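Local coordinates for ABC transporter substrate-binding protein (Rhizobium radiobacter, PDB 6TFX), which binds a mannityl-opine such as mannopinic acid in the periplasm and probably hands it to an ABC transporter for import into the bacterium, at residues His273-Ala278 / Cys453-Thr458; Ala248-Leu253 / Val295-Asn300; Gln269-Thr274 / Gly356-Asn361; Ser416-Ala421 / Lys446-Asn451. All blocks are in the same frame, centred on the assembly; numbering follows the deposited sequence.

Interaction 1 (His273-Ala278 / Cys453-Thr458); sequences HTVNAA and CAIPLT. With MG (magnesium ion), chain G.
Chi1 of Ile-455 (-56°) puts CG1 beside its backbone N and swings the CG2 methyl to the position anti to that N, from which it reaches Val-275. On the other side, chi1 of Val-275 (-60°) sets CG2 between its own backbone N and carbonyl carbon, and the two methyls meet with the side chains set at a slant. Their separation, Val-275 CG2 to Ile-455 CG2, is 3.4 Å; because Val-275 was modelled in two conformers, the tightness of this pair is doubtful. Leu-457 adds a looser contact, its CD2 lying 4.5 Å from Val-275 CB. Two residues on, where helix 277-284 starts, the backbones come closest, Ala-277 CA to Leu-457 CA measuring 4.8 Å. There the Ala-277 CB methyl sits 3.5 Å from Leu-457 O, and the CG2 methyl of Thr-458 approaches Ala-277 O at 3.6 Å. Asn-276 turns away from the strand and acts as N-cap, its OD1 accepting from Gln-279 N. Backbone hydrogen bonds of Ile-455 to Leu-253 and of Leu-457 to Asn-251 tie strand 454-467 into the sheet. Just before that strand, Cys-453 SG binds the modelled magnesium ion together with Cys-418; at 1.8 Å from SG to the ion, the modelled geometry is doubtful. No hydrogen bond crosses between 273-278 and 453-458, so apolar packing, with methyls lying on backbone carbonyls, carries the contact.

Interaction 2 (Ala248-Leu253 / Val295-Asn300); sequences AELNLL and VIPSNN. With N72 ((2~{R})-2-[[(3~{R},4~{R},5~{S})-3,4,5,6-tetrakis(oxidanyl)-2-oxidanylidene-hexyl]amino]pentanedioic acid), chain C.
Leu-252 and Val-295 cross at about a right angle, with the CD2 methyl of Leu-252 4.0 Å from Val-295 CB and 3.8 Å from Val-295 CA. Two residues back along strand 240-255, Leu-250 approaches the loop differently. Its CG stands anti to the backbone N (chi1 174°), which carries CD2 onto the peptide between Ile-296 and Pro-297, 3.4 Å from Ile-296 C. Closer to the strand backbone, Leu-250 CB meets the ring carbon CG of Pro-297 at 3.9 Å. The loop has a polar tie of its own: Asn-300 ND2 donates to Pro-297 O over 3.0 Å with an N-H...O angle of 162°, and the acceptor lies near the plane of the amide. Outside the pair, Val-295 O accepts from Tyr-400 OH, and Ser-298 OG bonds Glu-459.

Glu-249 points away from the loop, so the leucines and the carboxylate serve different sides of the strand. Its chain is extended beyond CG and brings OE2 to 2.7 Å from the amine N of the bound opine, while OE1 accepts from the ligand hydroxyl OAD at 3.0 Å. Through OE2 the carboxylate would probably stabilise a positive charge on that amine. A strand packed on one side by a loop and lining the ligand on the other fits the binding cleft of the family 5 solute-binding proteins.

Interaction 3 (Gln269-Thr274 / Gly356-Asn361); sequences QALAHT and GGFTLN
The ring of Phe-358 packs against the last turn of helix 265-272, at the start of strand 358-365, the second strand of a beta-alpha-beta crossover: parallel strands 330-337 and 358-365 are joined by helix 340-353, which ends in a Schellman motif. In the first shell, Leu-271 covers one face of the ring. Its CD1 stands 3.9 Å from the ring centroid and only 9° off the ring normal, a CH-pi contact made nearly over the centre. The Leu-271 side chain crosses that of Phe-358 at about a right angle, and its CB also touches Phe-358 CZ at 3.8 Å. Towards the far end of the ring, Phe-358 CE1 reaches the helix itself, 3.5 Å from Leu-271 N, with Ala-270 CB 3.8 Å from the same ring carbon. Chi1 of Phe-358 (-68°), with CG beside its own backbone N, lays the ring under Leu-271 CD1 and brings its CE1 end to the helix backbone.

In the next shell, the Schellman motif fixes the start of the strand. Gly-357, with positive phi (103°), is its C-prime residue, and Phe-358 N bonds back to Val-353 O. Val-353 in turn touches Leu-271, Thr-274 and Phe-358, and Val-330 of the partner strand adds to the surroundings of the ring. Helix 314-323 supports the other segment, where Ser-317 OG bonds Ala-270 O. Thr-274 closes the contact beyond the helix: its CG2 approaches the ring obliquely, 3.9 Å from Phe-358 CD1, while its CB lies 3.7 Å from Gly-356 CA.

Interaction 4 (Ser416-Ala421 / Lys446-Asn451); sequences SHCNVA and KLIVSN. With MG (magnesium ion), chain G.
Ala-421 and Leu-447 mark the closest backbone approach, with their CA atoms 6.3 Å apart. Ala-421 is the N-cap residue of helix 422-430, at the end of an irregular loop; across from it run the last residues of helix 434-450. That helix closes on a doubly used carbonyl, since Leu-447 O accepts both Asn-451 N and Asn-451 ND2, the latter at 2.8 Å with a nearly straight N-H...O angle of 170°. The second bond lies in the amide plane of Asn-451 and so holds that group's rotation.

Val-420 then packs on the fixed amide from the opposite direction, its CG2 3.5 Å from Asn-451 ND2. Chi1 of 71° leaves its CG1 branch between the backbone N and the carbonyl carbon, turned to the helix, where it meets Leu-447 CB at 4.0 Å. Ile-448 CG1 touches Ala-421 CB at 4.0 Å and sits equally far from Cys-418 SG. In Cys-418, chi1 of 176° puts SG anti to the backbone N, where it binds the modelled magnesium ion; the Val-420 CG1 methyl lies 3.5 Å from that ion as a neighbour, not a ligand. Cys-453 supplies the other sulfur. This two-cysteine metal site links the 416-421 loop to the segment after helix 434-450; sulfur ligands at such short distances are unusual for magnesium, so the metal's identity is uncertain.

In the fold
Strand 240-255 of interaction 2 and strand 454-467 of interaction 1 are antiparallel neighbours in the mixed sheet, their backbones probably hydrogen-bonded; the centres of the two interactions lie about 11 Å apart. Interaction 3 shares His-273 and Thr-274 with interaction 1, about 10 Å away between centres, and Ile-455 CD1 packs on Leu-271 CG at 3.7 Å. Interaction 4 lies about 15 Å from interaction 1, centre to centre, and the strand of interaction 1 follows helix 434-450; Cys-453 and Cys-418 share the metal ion. In chain order, interactions 1 and 2 interlock, their segments alternating, whereas interactions 2 and 3 both close before interaction 4 opens. Packing thus runs continuously from the opine-binding strand to the two-cysteine metal site.

Interaction 1 (His273-Ala278 / Cys453-Thr458)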
loop_
_atom_site.group_PDB
_atom_site.type_symbol
_atom_site.label_atom_id
_atom_site.label_comp_id
_atom_site.label_asym_id
_atom_site.label_seq_id
_atom_site.Cartn_x
_atom_site.Cartn_y
_atom_site.Cartn_z
ATOM N N HIS A 273 -0.647 21.338 16.320
ATOM C CA HIS A 273 -1.260 21.552 17.657
ATOM C C HIS A 273 -2.804 21.568 17.625
ATOM O O HIS A 273 -3.430 21.614 18.692
ATOM C CB HIS A 273 -0.731 22.833 18.339
ATOM C CG HIS A 273 0.663 22.708 18.861
ATOM N ND1 HIS A 273 0.984 21.802 19.857
ATOM C CD2 HIS A 273 1.770 23.423 18.552
ATOM C CE1 HIS A 273 2.282 21.973 20.097
ATOM N NE2 HIS A 273 2.794 22.939 19.346
ATOM N N THR A 274 -3.428 21.566 16.419
ATOM C CA THR A 274 -4.882 21.566 16.413
ATOM C C THR A 274 -5.464 20.288 15.743
ATOM O O THR A 274 -6.657 20.253 15.418
ATOM C CB THR A 274 -5.447 22.885 15.877
ATOM O OG1 THR A 274 -6.877 22.882 16.073
ATOM C CG2 THR A 274 -5.059 23.160 14.422
ATOM N N VAL A 275 -4.624 19.243 15.575
ATOM C CA VAL A 275 -5.123 17.943 15.134
ATOM C C VAL A 275 -5.112 17.077 16.395
ATOM O O VAL A 275 -4.268 17.262 17.292
ATOM C CB VAL A 275 -4.357 17.281 13.960
ATOM C CG1 VAL A 275 -4.382 18.152 12.710
ATOM C CG2 VAL A 275 -2.932 16.933 14.354
ATOM N N ASN A 276 -6.035 16.123 16.463
ATOM C CA ASN A 276 -6.087 15.273 17.641
ATOM C C ASN A 276 -6.289 13.832 17.208
ATOM O O ASN A 276 -7.413 13.352 17.106
ATOM C CB ASN A 276 -7.170 15.764 18.606
ATOM C CG ASN A 276 -7.024 15.154 19.977
ATOM O OD1 ASN A 276 -6.582 14.007 20.134
ATOM N ND2 ASN A 276 -7.403 15.909 20.997
ATOM N N ALA A 277 -5.184 13.138 16.965
ATOM C CA ALA A 277 -5.251 11.760 16.492
ATOM C C ALA A 277 -5.919 10.837 17.510
ATOM O O ALA A 277 -6.707 9.954 17.125
ATOM C CB ALA A 277 -3.848 11.270 16.148
ATOM N N ALA A 278 -5.624 11.036 18.821
ATOM C CA ALA A 278 -6.241 10.165 19.857
ATOM C C ALA A 278 -7.767 10.250 19.830
ATOM O O ALA A 278 -8.447 9.219 19.965
ATOM C CB ALA A 278 -5.713 10.512 21.242
ATOM N N CYS A 453 7.238 18.163 8.967
ATOM C CA CYS A 453 7.070 17.905 7.542
ATOM C C CYS A 453 5.772 17.123 7.329
ATOM O O CYS A 453 5.127 17.235 6.288
ATOM C CB CYS A 453 8.270 17.126 7.032
ATOM S SG CYS A 453 9.811 18.049 7.220
ATOM N N ALA A 454 5.399 16.316 8.328
ATOM C CA ALA A 454 4.186 15.525 8.258
ATOM C C ALA A 454 3.644 15.406 9.658
ATOM O O ALA A 454 4.418 15.456 10.628
ATOM C CB ALA A 454 4.466 14.145 7.681
ATOM N N ILE A 455 2.323 15.321 9.759
ATOM C CA ILE A 455 1.621 15.199 11.039
ATOM C C ILE A 455 0.920 13.858 11.020
ATOM O O ILE A 455 0.045 13.619 10.187
ATOM C CB ILE A 455 0.603 16.351 11.238
ATOM C CG1 ILE A 455 1.280 17.736 11.126
ATOM C CG2 ILE A 455 -0.106 16.154 12.597
ATOM C CD1 ILE A 455 0.258 18.843 10.835
ATOM N N PRO A 456 1.286 12.958 11.935
ATOM C CA PRO A 456 0.645 11.639 11.928
ATOM C C PRO A 456 -0.750 11.701 12.490
ATOM O O PRO A 456 -1.047 12.487 13.411
ATOM C CB PRO A 456 1.527 10.796 12.849
ATOM C CG PRO A 456 2.207 11.771 13.730
ATOM C CD PRO A 456 2.333 13.072 12.972
ATOM N N LEU A 457 -1.611 10.868 11.930
ATOM C CA LEU A 457 -2.970 10.793 12.430
ATOM C C LEU A 457 -3.107 9.403 13.011
ATOM O O LEU A 457 -2.330 9.041 13.889
ATOM C CB LEU A 457 -3.977 11.099 11.304
ATOM C CG LEU A 457 -3.701 12.421 10.558
ATOM C CD1 LEU A 457 -4.625 12.589 9.445
ATOM C CD2 LEU A 457 -3.771 13.590 11.495
ATOM N N THR A 458 -4.060 8.631 12.531
ATOM C CA THR A 458 -4.255 7.268 13.012
ATOM C C THR A 458 -3.726 6.290 11.957
ATOM O O THR A 458 -3.567 6.664 10.786
ATOM C CB THR A 458 -5.766 7.013 13.157
ATOM O OG1 THR A 458 -6.415 7.425 11.934
ATOM C CG2 THR A 458 -6.361 7.730 14.363
HETATM MG MG MG G . 11.079 16.977 6.499
#

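Interaction 2 (Ala248-Leu253 / Val295-Asn300)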
loop_
_atom_site.group_PDB
_atom_site.type_symbol
_atom_site.label_atom_id
_atom_site.label_comp_id
_atom_site.label_asym_id
_atom_site.label_seq_id
_atom_site.Cartn_x
_atom_site.Cartn_y
_atom_site.Cartn_z
ATOM N N ALA A 248 -1.628 -2.341 9.351
ATOM C CA ALA A 248 -2.365 -1.101 9.544
ATOM C C ALA A 248 -1.742 -0.034 8.644
ATOM O O ALA A 248 -0.510 0.077 8.538
ATOM C CB ALA A 248 -2.281 -0.681 10.991
ATOM N N GLU A 249 -2.598 0.736 7.956
ATOM C CA GLU A 249 -2.091 1.791 7.077
ATOM C C GLU A 249 -2.078 3.103 7.856
ATOM O O GLU A 249 -3.098 3.462 8.455
ATOM C CB GLU A 249 -3.022 1.932 5.856
ATOM C CG GLU A 249 -3.027 0.686 4.990
ATOM C CD GLU A 249 -3.924 0.879 3.787
ATOM O OE1 GLU A 249 -5.158 0.730 3.933
ATOM O OE2 GLU A 249 -3.396 1.198 2.700
ATOM N N LEU A 250 -0.929 3.789 7.891
ATOM C CA LEU A 250 -0.837 5.053 8.632
ATOM C C LEU A 250 -1.234 6.211 7.751
ATOM O O LEU A 250 -0.681 6.362 6.648
ATOM C CB LEU A 250 0.607 5.288 9.124
ATOM C CG LEU A 250 0.949 6.630 9.795
ATOM C CD1 LEU A 250 0.105 6.893 11.032
ATOM C CD2 LEU A 250 2.416 6.694 10.136
ATOM N N ASN A 251 -2.126 7.073 8.286
ATOM C CA ASN A 251 -2.581 8.278 7.610
ATOM C C ASN A 251 -1.792 9.451 8.157
ATOM O O ASN A 251 -1.671 9.578 9.382
ATOM C CB ASN A 251 -4.066 8.512 7.917
ATOM C CG ASN A 251 -4.890 7.287 7.607
ATOM O OD1 ASN A 251 -5.432 6.616 8.518
ATOM N ND2 ASN A 251 -4.952 6.945 6.337
ATOM N N LEU A 252 -1.252 10.286 7.275
ATOM C CA LEU A 252 -0.527 11.477 7.717
ATOM C C LEU A 252 -0.969 12.644 6.874
ATOM O O LEU A 252 -1.357 12.434 5.712
ATOM C CB LEU A 252 0.976 11.338 7.472
ATOM C CG LEU A 252 1.701 10.281 8.307
ATOM C CD1 LEU A 252 2.238 9.158 7.407
ATOM C CD2 LEU A 252 2.845 10.918 9.069
ATOM N N LEU A 253 -0.808 13.868 7.404
ATOM C CA LEU A 253 -0.946 15.095 6.606
ATOM C C LEU A 253 0.491 15.434 6.232
ATOM O O LEU A 253 1.280 15.830 7.110
ATOM C CB LEU A 253 -1.508 16.248 7.472
ATOM C CG LEU A 253 -2.944 16.087 7.896
ATOM C CD1 LEU A 253 -3.287 17.095 9.007
ATOM C CD2 LEU A 253 -3.866 16.294 6.690
ATOM N N VAL A 295 6.022 9.074 12.508
ATOM C CA VAL A 295 5.680 9.320 11.121
ATOM C C VAL A 295 5.819 8.093 10.216
ATOM O O VAL A 295 5.768 8.222 8.990
ATOM C CB VAL A 295 6.487 10.525 10.580
ATOM C CG1 VAL A 295 6.040 11.824 11.261
ATOM C CG2 VAL A 295 7.999 10.298 10.755
ATOM N N ILE A 296 5.957 6.913 10.818
ATOM C CA ILE A 296 5.961 5.630 10.133
ATOM C C ILE A 296 5.029 4.694 10.912
ATOM O O ILE A 296 4.811 4.912 12.108
ATOM C CB ILE A 296 7.381 5.034 9.943
ATOM C CG1 ILE A 296 7.948 4.451 11.262
ATOM C CG2 ILE A 296 8.333 6.057 9.283
ATOM C CD1 ILE A 296 9.322 3.802 11.054
ATOM N N PRO A 297 4.465 3.660 10.262
ATOM C CA PRO A 297 3.523 2.768 10.980
ATOM C C PRO A 297 4.178 2.070 12.179
ATOM O O PRO A 297 5.383 1.799 12.165
ATOM C CB PRO A 297 3.088 1.766 9.910
ATOM C CG PRO A 297 3.245 2.533 8.588
ATOM C CD PRO A 297 4.562 3.295 8.828
ATOM N N SER A 298 3.380 1.785 13.221
ATOM C CA SER A 298 3.934 1.232 14.473
ATOM C C SER A 298 4.608 -0.116 14.271
ATOM O O SER A 298 5.530 -0.464 15.021
ATOM C CB SER A 298 2.868 1.154 15.561
ATOM O OG SER A 298 1.877 0.216 15.179
ATOM N N ASN A 299 4.143 -0.874 13.257
ATOM C CA ASN A 299 4.689 -2.190 12.958
ATOM C C ASN A 299 5.813 -1.939 11.938
ATOM O O ASN A 299 5.618 -2.085 10.720
ATOM C CB ASN A 299 3.563 -3.076 12.392
ATOM C CG ASN A 299 3.947 -4.165 11.422
ATOM O OD1 ASN A 299 3.529 -4.162 10.246
ATOM N ND2 ASN A 299 4.753 -5.105 11.888
ATOM N N ASN A 300 6.908 -1.387 12.428
ATOM C CA ASN A 300 8.135 -1.212 11.687
ATOM C C ASN A 300 9.298 -1.494 12.590
ATOM O O ASN A 300 9.396 -0.889 13.665
ATOM C CB ASN A 300 8.312 0.205 11.164
ATOM C CG ASN A 300 7.812 0.377 9.773
ATOM O OD1 ASN A 300 8.524 0.134 8.814
ATOM N ND2 ASN A 300 6.584 0.813 9.641
HETATM O OAB N72 C . -9.560 6.186 6.770
HETATM C CAF N72 C . -8.265 6.122 6.142
HETATM C CAG N72 C . -8.209 5.554 4.684
HETATM O OAC N72 C . -9.362 4.870 4.314
HETATM C CAH N72 C . -6.841 4.938 4.383
HETATM O OAM N72 C . -5.942 4.637 5.381
HETATM C CAI N72 C . -6.400 3.727 3.586
HETATM O OAD N72 C . -7.381 2.714 3.634
HETATM C CAJ N72 C . -5.830 4.105 2.240
HETATM O OAE N72 C . -5.348 5.258 2.103
HETATM C CAK N72 C . -5.903 3.105 1.051
HETATM N N N72 C . -4.591 2.615 0.701
HETATM C CA N72 C . -3.989 2.900 -0.546
HETATM C C N72 C . -4.594 3.972 -1.409
HETATM O O N72 C . -4.375 5.243 -1.522
HETATM C CB N72 C . -2.467 2.949 -0.385
HETATM C CG N72 C . -1.627 3.734 -1.394
HETATM C CD N72 C . -0.208 3.186 -1.558
HETATM O OE1 N72 C . 0.057 1.951 -1.396
HETATM O OE2 N72 C . 0.703 3.982 -1.878
HETATM O OXT N72 C . -5.391 3.324 -2.113
#

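Interaction 3 (Gln269-Thr274 / Gly356-Asn361)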
loop_
_atom_site.group_PDB
_atom_site.type_symbol
_atom_site.label_atom_id
_atom_site.label_comp_id
_atom_site.label_asym_id
_atom_site.label_seq_id
_atom_site.Cartn_x
_atom_site.Cartn_y
_atom_site.Cartn_z
ATOM N N GLN A 269 3.615 24.071 12.904
ATOM C CA GLN A 269 3.430 23.735 14.314
ATOM C C GLN A 269 1.997 24.050 14.753
ATOM O O GLN A 269 1.369 23.245 15.449
ATOM C CB GLN A 269 4.412 24.525 15.184
ATOM C CG GLN A 269 5.855 24.053 15.014
ATOM C CD GLN A 269 6.830 25.002 15.680
ATOM O OE1 GLN A 269 6.585 26.215 15.804
ATOM N NE2 GLN A 269 7.971 24.458 16.110
ATOM N N ALA A 270 1.460 25.199 14.287
ATOM C CA ALA A 270 0.084 25.562 14.625
ATOM C C ALA A 270 -0.874 24.462 14.140
ATOM O O ALA A 270 -1.755 24.061 14.874
ATOM C CB ALA A 270 -0.283 26.900 13.996
ATOM N N LEU A 271 -0.672 23.959 12.905
ATOM C CA LEU A 271 -1.549 22.901 12.383
ATOM C C LEU A 271 -1.430 21.648 13.232
ATOM O O LEU A 271 -2.448 21.067 13.608
ATOM C CB LEU A 271 -1.228 22.604 10.903
ATOM C CG LEU A 271 -2.155 21.628 10.180
ATOM C CD1 LEU A 271 -3.611 22.136 10.154
ATOM C CD2 LEU A 271 -1.655 21.397 8.753
ATOM N N ALA A 272 -0.184 21.250 13.562
ATOM C CA ALA A 272 0.060 20.029 14.345
ATOM C C ALA A 272 -0.594 20.119 15.735
ATOM O O ALA A 272 -1.050 19.092 16.254
ATOM C CB ALA A 272 1.557 19.786 14.499
ATOM N N HIS A 273 -0.647 21.338 16.320
ATOM C CA HIS A 273 -1.260 21.552 17.657
ATOM C C HIS A 273 -2.804 21.568 17.625
ATOM O O HIS A 273 -3.430 21.614 18.692
ATOM C CB HIS A 273 -0.731 22.833 18.339
ATOM C CG HIS A 273 0.663 22.708 18.861
ATOM N ND1 HIS A 273 0.984 21.802 19.857
ATOM C CD2 HIS A 273 1.770 23.423 18.552
ATOM C CE1 HIS A 273 2.282 21.973 20.097
ATOM N NE2 HIS A 273 2.794 22.939 19.346
ATOM N N THR A 274 -3.428 21.566 16.419
ATOM C CA THR A 274 -4.882 21.566 16.413
ATOM C C THR A 274 -5.464 20.288 15.743
ATOM O O THR A 274 -6.657 20.253 15.418
ATOM C CB THR A 274 -5.447 22.885 15.877
ATOM O OG1 THR A 274 -6.877 22.882 16.073
ATOM C CG2 THR A 274 -5.059 23.160 14.422
ATOM N N GLY A 356 -8.061 25.634 15.970
ATOM C CA GLY A 356 -6.771 26.306 16.030
ATOM C C GLY A 356 -6.575 27.405 15.015
ATOM O O GLY A 356 -5.477 27.953 14.917
ATOM N N GLY A 357 -7.625 27.706 14.256
ATOM C CA GLY A 357 -7.577 28.812 13.305
ATOM C C GLY A 357 -7.404 28.472 11.838
ATOM O O GLY A 357 -7.130 29.392 11.050
ATOM N N PHE A 358 -7.579 27.188 11.454
ATOM C CA PHE A 358 -7.441 26.808 10.041
ATOM C C PHE A 358 -8.779 26.526 9.436
ATOM O O PHE A 358 -9.530 25.709 9.982
ATOM C CB PHE A 358 -6.563 25.559 9.876
ATOM C CG PHE A 358 -5.112 25.799 10.223
ATOM C CD1 PHE A 358 -4.667 25.686 11.532
ATOM C CD2 PHE A 358 -4.181 26.104 9.227
ATOM C CE1 PHE A 358 -3.323 25.911 11.852
ATOM C CE2 PHE A 358 -2.832 26.307 9.541
ATOM C CZ PHE A 358 -2.410 26.210 10.852
ATOM N N THR A 359 -9.073 27.154 8.270
ATOM C CA THR A 359 -10.293 26.817 7.571
ATOM C C THR A 359 -9.847 26.017 6.372
ATOM O O THR A 359 -9.273 26.566 5.428
ATOM C CB THR A 359 -11.078 28.058 7.123
ATOM O OG1 THR A 359 -11.346 28.871 8.257
ATOM C CG2 THR A 359 -12.388 27.670 6.447
ATOM N N LEU A 360 -10.071 24.716 6.431
ATOM C CA LEU A 360 -9.675 23.806 5.372
ATOM C C LEU A 360 -10.814 23.660 4.370
ATOM O O LEU A 360 -11.965 23.450 4.761
ATOM C CB LEU A 360 -9.320 22.457 6.045
ATOM C CG LEU A 360 -8.737 21.355 5.220
ATOM C CD1 LEU A 360 -7.497 21.822 4.447
ATOM C CD2 LEU A 360 -8.420 20.167 6.120
ATOM N N ASN A 361 -10.514 23.885 3.092
ATOM C CA ASN A 361 -11.466 23.705 2.000
ATOM C C ASN A 361 -11.024 22.406 1.306
ATOM O O ASN A 361 -9.858 22.261 0.932
ATOM C CB ASN A 361 -11.394 24.885 1.015
ATOM C CG ASN A 361 -12.164 24.676 -0.275
ATOM O OD1 ASN A 361 -11.628 24.845 -1.389
ATOM N ND2 ASN A 361 -13.424 24.307 -0.163
#

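Interaction 4 (Ser416-Ala421 / Lys446-Asn451)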
loop_
_atom_site.group_PDB
_atom_site.type_symbol
_atom_site.label_atom_id
_atom_site.label_comp_id
_atom_site.label_asym_id
_atom_site.label_seq_id
_atom_site.Cartn_x
_atom_site.Cartn_y
_atom_site.Cartn_z
ATOM N N SER A 416 5.832 16.087 1.115
ATOM C CA SER A 416 6.209 17.224 1.960
ATOM C C SER A 416 7.444 17.936 1.451
ATOM O O SER A 416 7.729 19.046 1.903
ATOM C CB SER A 416 6.445 16.755 3.396
ATOM O OG SER A 416 7.556 15.875 3.431
ATOM N N HIS A 417 8.203 17.295 0.528
ATOM C CA HIS A 417 9.477 17.829 0.033
ATOM C C HIS A 417 10.518 17.870 1.172
ATOM O O HIS A 417 11.421 18.709 1.193
ATOM C CB HIS A 417 9.298 19.177 -0.695
ATOM C CG HIS A 417 8.472 19.035 -1.940
ATOM N ND1 HIS A 417 9.044 19.122 -3.194
ATOM C CD2 HIS A 417 7.139 18.832 -2.086
ATOM C CE1 HIS A 417 8.056 18.924 -4.059
ATOM N NE2 HIS A 417 6.890 18.769 -3.446
ATOM N N CYS A 418 10.384 16.905 2.109
ATOM C CA CYS A 418 11.268 16.752 3.269
ATOM C C CYS A 418 12.707 16.478 2.770
ATOM O O CYS A 418 12.898 15.734 1.802
ATOM C CB CYS A 418 10.751 15.598 4.124
ATOM S SG CYS A 418 11.794 15.178 5.554
ATOM N N ASN A 419 13.713 17.063 3.446
ATOM C CA ASN A 419 15.114 16.765 3.148
ATOM C C ASN A 419 15.956 16.672 4.440
ATOM O O ASN A 419 17.117 16.250 4.383
ATOM C CB ASN A 419 15.714 17.768 2.153
ATOM C CG ASN A 419 15.814 19.200 2.635
ATOM O OD1 ASN A 419 15.323 19.584 3.705
ATOM N ND2 ASN A 419 16.451 20.034 1.834
ATOM N N VAL A 420 15.333 16.952 5.591
ATOM C CA VAL A 420 16.001 17.076 6.902
ATOM C C VAL A 420 16.675 15.794 7.407
ATOM O O VAL A 420 17.624 15.883 8.214
ATOM C CB VAL A 420 15.043 17.656 7.986
ATOM C CG1 VAL A 420 13.951 16.663 8.417
ATOM C CG2 VAL A 420 15.820 18.217 9.187
ATOM N N ALA A 421 16.178 14.628 6.969
ATOM C CA ALA A 421 16.659 13.357 7.502
ATOM C C ALA A 421 17.452 12.522 6.504
ATOM O O ALA A 421 17.692 11.335 6.760
ATOM C CB ALA A 421 15.459 12.570 8.020
ATOM N N LYS A 446 12.505 11.616 14.599
ATOM C CA LYS A 446 12.501 12.802 15.469
ATOM C C LYS A 446 12.702 14.076 14.647
ATOM O O LYS A 446 12.045 15.101 14.910
ATOM C CB LYS A 446 13.588 12.687 16.538
ATOM C CG LYS A 446 13.243 11.658 17.610
ATOM C CD LYS A 446 14.224 11.768 18.763
ATOM C CE LYS A 446 13.780 10.951 19.960
ATOM N NZ LYS A 446 13.906 9.503 19.695
ATOM N N LEU A 447 13.594 14.021 13.640
ATOM C CA LEU A 447 13.842 15.200 12.810
ATOM C C LEU A 447 12.635 15.528 11.960
ATOM O O LEU A 447 12.323 16.704 11.757
ATOM C CB LEU A 447 15.038 14.943 11.881
ATOM C CG LEU A 447 16.407 14.898 12.566
ATOM C CD1 LEU A 447 17.447 14.242 11.670
ATOM C CD2 LEU A 447 16.865 16.293 12.988
ATOM N N ILE A 448 11.983 14.495 11.399
ATOM C CA ILE A 448 10.822 14.763 10.510
ATOM C C ILE A 448 9.646 15.307 11.344
ATOM O O ILE A 448 8.951 16.241 10.922
ATOM C CB ILE A 448 10.433 13.467 9.761
ATOM C CG1 ILE A 448 11.620 12.984 8.858
ATOM C CG2 ILE A 448 9.121 13.659 8.957
ATOM C CD1 ILE A 448 11.569 11.507 8.482
ATOM N N VAL A 449 9.423 14.713 12.526
ATOM C CA VAL A 449 8.356 15.169 13.419
ATOM C C VAL A 449 8.610 16.618 13.865
ATOM O O VAL A 449 7.685 17.449 13.814
ATOM C CB VAL A 449 8.247 14.234 14.654
ATOM C CG1 VAL A 449 7.381 14.858 15.753
ATOM C CG2 VAL A 449 7.681 12.882 14.244
ATOM N N SER A 450 9.837 16.905 14.360
ATOM C CA SER A 450 10.139 18.244 14.912
ATOM C C SER A 450 10.126 19.345 13.873
ATOM O O SER A 450 9.786 20.490 14.202
ATOM C CB SER A 450 11.451 18.225 15.687
ATOM O OG SER A 450 12.543 18.018 14.812
ATOM N N ASN A 451 10.467 19.023 12.604
ATOM C CA ASN A 451 10.393 20.035 11.533
ATOM C C ASN A 451 8.949 20.112 10.993
ATOM O O ASN A 451 8.635 20.962 10.147
ATOM C CB ASN A 451 11.395 19.696 10.437
ATOM C CG ASN A 451 12.765 20.134 10.875
ATOM O OD1 ASN A 451 13.138 21.295 10.696
ATOM N ND2 ASN A 451 13.513 19.249 11.542
HETATM MG MG MG G . 11.079 16.977 6.499
#